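Local coordinates for stage III sporulation protein AB (Bacillus subtilis, PDB 6BS9) that takes part in sporulation, probably as a component of a secretion-like transport apparatus, and is here an all-helical piece of a longer protein, at residues S63-W68 and F92-G97. Numbering follows the deposited sequence.
Sequences SAKTAW and FGETLG
Phe92 turns the edge of its ring to a face of the Trp68 indole, a T-shaped pair with centroids 5.0 Å apart and planes at 73°. The touching atom is Phe92 CD2, 3.7 Å from Trp68 CE2 and offset toward the rim of the indole. With CG anti to the backbone N (chi1 -177°), Trp68 reaches across to helix 83-95, where its NE1 donates a hydrogen bond to Leu89 O; this satisfies the one polar atom of a buried side chain and, with the packing on the indole, helps hold the ring in place. Phe53 forms a further edge-to-face pair with the same indole, while Leu17 of helix 2-26 touches both aromatics.

Gly93 suits the closest passage of the two backbones, its CA lying only 4.7 Å from Lys65 CA. Trp68 CD1 lies 3.4 Å from Gly93 CA; the indole comes this near because glycine has no side chain. Beside it, Lys65 lays CB and CG over Gly93 O, and its CA-H makes a bent contact with the same oxygen.

Glu94 starts out facing away, but its chain bends at chi2 (-108°) and brings OE2 back to a salt bridge with Lys65 NZ, 3.6 Å long. Lysine suits this margin because its methylenes pack against the glycine backbone while its ammonium reaches the acid. Leu96 completes the apolar side, setting CB 4.1 Å from Ala64 CB and CD1 against Trp68 CB; the small alanine lets the leucine stay near helix 64-75. Gly97 N comes within 4.2 Å of Lys65 CB.

Such close helix-helix packing, with glycine at the near point, aromatics inside and an ion pair at the margin, joins consecutive helices 64-75 and 83-95 as an antiparallel helical hairpin in the all-helical fold of SpoIIIAB.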
ATOM      1  N   SER A  63      15.708  -5.804   2.518  1.00 43.32           N
ATOM      2  CA  SER A  63      15.250  -5.045   1.340  1.00 42.13           C
ATOM      3  C   SER A  63      13.869  -4.405   1.582  1.00 37.48           C
ATOM      4  O   SER A  63      13.103  -4.843   2.391  1.00 34.13           O
ATOM      5  CB  SER A  63      15.138  -5.941   0.107  1.00 43.57           C
ATOM      6  OG  SER A  63      14.096  -6.906   0.293  1.00 47.54           O
ATOM      7  N   ALA A  64      13.545  -3.398   0.811  1.00 38.10           N
ATOM      8  CA  ALA A  64      12.237  -2.762   0.922  1.00 38.53           C
ATOM      9  C   ALA A  64      11.123  -3.766   0.649  1.00 38.80           C
ATOM     10  O   ALA A  64      10.110  -3.770   1.318  1.00 37.89           O
ATOM     11  CB  ALA A  64      12.152  -1.572  -0.016  1.00 39.02           C
ATOM     12  N   LYS A  65      11.375  -4.664  -0.299  1.00 39.33           N
ATOM     13  CA  LYS A  65      10.454  -5.724  -0.633  1.00 39.78           C
ATOM     14  C   LYS A  65      10.166  -6.598   0.555  1.00 40.31           C
ATOM     15  O   LYS A  65       9.005  -6.925   0.812  1.00 41.78           O
ATOM     16  CB  LYS A  65      11.012  -6.531  -1.793  1.00 43.80           C
ATOM     17  CG  LYS A  65      10.304  -7.825  -2.144  1.00 48.30           C
ATOM     18  CD  LYS A  65      11.179  -8.621  -3.110  1.00 53.64           C
ATOM     19  CE  LYS A  65      10.498  -9.886  -3.601  1.00 59.15           C
ATOM     20  NZ  LYS A  65      10.133 -10.787  -2.461  1.00 63.34           N
ATOM     21  N   THR A  66      11.207  -7.016   1.264  1.00 41.71           N
ATOM     22  CA  THR A  66      11.012  -7.916   2.367  1.00 41.82           C
ATOM     23  C   THR A  66      10.284  -7.145   3.487  1.00 42.86           C
ATOM     24  O   THR A  66       9.338  -7.676   4.092  1.00 42.73           O
ATOM     25  CB  THR A  66      12.372  -8.464   2.856  1.00 44.44           C
ATOM     26  OG1 THR A  66      12.981  -9.227   1.813  1.00 43.41           O
ATOM     27  CG2 THR A  66      12.249  -9.326   4.120  1.00 42.48           C
ATOM     28  N   ALA A  67      10.710  -5.916   3.744  1.00 38.50           N
ATOM     29  CA  ALA A  67      10.075  -5.083   4.784  1.00 39.17           C
ATOM     30  C   ALA A  67       8.608  -4.845   4.525  1.00 38.46           C
ATOM     31  O   ALA A  67       7.783  -4.908   5.466  1.00 40.12           O
ATOM     32  CB  ALA A  67      10.769  -3.742   4.916  1.00 38.59           C
ATOM     33  N   TRP A  68       8.272  -4.639   3.262  1.00 36.98           N
ATOM     34  CA  TRP A  68       6.883  -4.503   2.888  1.00 36.10           C
ATOM     35  C   TRP A  68       6.028  -5.776   3.128  1.00 37.95           C
ATOM     36  O   TRP A  68       4.943  -5.707   3.746  1.00 33.28           O
ATOM     37  CB  TRP A  68       6.759  -4.097   1.443  1.00 32.77           C
ATOM     38  CG  TRP A  68       5.391  -3.904   1.081  1.00 31.09           C
ATOM     39  CD1 TRP A  68       4.550  -4.806   0.463  1.00 31.71           C
ATOM     40  CD2 TRP A  68       4.587  -2.756   1.357  1.00 31.59           C
ATOM     41  NE1 TRP A  68       3.294  -4.235   0.248  1.00 30.30           N
ATOM     42  CE2 TRP A  68       3.289  -2.996   0.813  1.00 31.26           C
ATOM     43  CE3 TRP A  68       4.822  -1.520   1.997  1.00 31.06           C
ATOM     44  CZ2 TRP A  68       2.265  -2.071   0.942  1.00 30.88           C
ATOM     45  CZ3 TRP A  68       3.796  -0.584   2.082  1.00 27.51           C
ATOM     46  CH2 TRP A  68       2.570  -0.851   1.553  1.00 29.88           C
ATOM     47  N   PHE A  92       2.825  -5.171  -5.171  1.00 36.50           N
ATOM     48  CA  PHE A  92       3.511  -3.913  -4.918  1.00 36.30           C
ATOM     49  C   PHE A  92       4.862  -4.133  -4.191  1.00 38.42           C
ATOM     50  O   PHE A  92       5.864  -3.537  -4.555  1.00 38.62           O
ATOM     51  CB  PHE A  92       2.621  -2.894  -4.176  1.00 32.92           C
ATOM     52  CG  PHE A  92       3.339  -1.637  -3.770  1.00 29.52           C
ATOM     53  CD1 PHE A  92       3.590  -0.667  -4.665  1.00 29.26           C
ATOM     54  CD2 PHE A  92       3.776  -1.445  -2.479  1.00 28.18           C
ATOM     55  CE1 PHE A  92       4.242   0.524  -4.293  1.00 29.16           C
ATOM     56  CE2 PHE A  92       4.464  -0.317  -2.118  1.00 28.46           C
ATOM     57  CZ  PHE A  92       4.699   0.685  -3.023  1.00 27.81           C
ATOM     58  N   GLY A  93       4.893  -4.971  -3.158  1.00 41.15           N
ATOM     59  CA  GLY A  93       6.170  -5.323  -2.529  1.00 41.64           C
ATOM     60  C   GLY A  93       7.199  -5.886  -3.503  1.00 41.11           C
ATOM     61  O   GLY A  93       8.332  -5.448  -3.512  1.00 43.75           O
ATOM     62  N   GLU A  94       6.790  -6.853  -4.311  1.00 43.68           N
ATOM     63  CA  GLU A  94       7.637  -7.522  -5.305  1.00 44.88           C
ATOM     64  C   GLU A  94       8.209  -6.466  -6.243  1.00 43.19           C
ATOM     65  O   GLU A  94       9.420  -6.418  -6.500  1.00 45.89           O
ATOM     66  CB  GLU A  94       6.812  -8.614  -6.045  1.00 50.76           C
ATOM     67  CG  GLU A  94       6.019  -9.584  -5.109  1.00 56.63           C
ATOM     68  CD  GLU A  94       6.466 -11.046  -4.941  1.00 66.77           C
ATOM     69  OE1 GLU A  94       5.541 -11.896  -4.660  1.00 66.64           O
ATOM     70  OE2 GLU A  94       7.695 -11.360  -5.005  1.00 75.85           O
ATOM     71  N   THR A  95       7.391  -5.476  -6.574  1.00 40.80           N
ATOM     72  CA  THR A  95       7.818  -4.342  -7.336  1.00 43.45           C
ATOM     73  C   THR A  95       8.953  -3.514  -6.779  1.00 42.70           C
ATOM     74  O   THR A  95       9.682  -2.823  -7.512  1.00 46.09           O
ATOM     75  CB  THR A  95       6.568  -3.426  -7.559  1.00 49.36           C
ATOM     76  OG1 THR A  95       5.651  -4.075  -8.437  1.00 48.08           O
ATOM     77  CG2 THR A  95       6.891  -2.059  -8.115  1.00 49.09           C
ATOM     78  N   LEU A  96       9.080  -3.454  -5.470  1.00 45.39           N
ATOM     79  CA  LEU A  96      10.154  -2.639  -4.861  1.00 44.66           C
ATOM     80  C   LEU A  96      11.522  -3.197  -5.160  1.00 42.39           C
ATOM     81  O   LEU A  96      12.539  -2.525  -4.929  1.00 44.50           O
ATOM     82  CB  LEU A  96       9.905  -2.498  -3.331  1.00 43.94           C
ATOM     83  CG  LEU A  96       8.548  -1.853  -3.012  1.00 43.43           C
ATOM     84  CD1 LEU A  96       8.191  -1.927  -1.557  1.00 44.15           C
ATOM     85  CD2 LEU A  96       8.502  -0.431  -3.469  1.00 45.29           C
ATOM     86  N   GLY A  97      11.530  -4.485  -5.466  1.00 43.92           N
ATOM     87  CA  GLY A  97      12.738  -5.190  -5.823  1.00 48.19           C
ATOM     88  C   GLY A  97      13.065  -5.284  -7.279  1.00 49.44           C
ATOM     89  O   GLY A  97      14.022  -5.947  -7.623  1.00 53.24           O
TER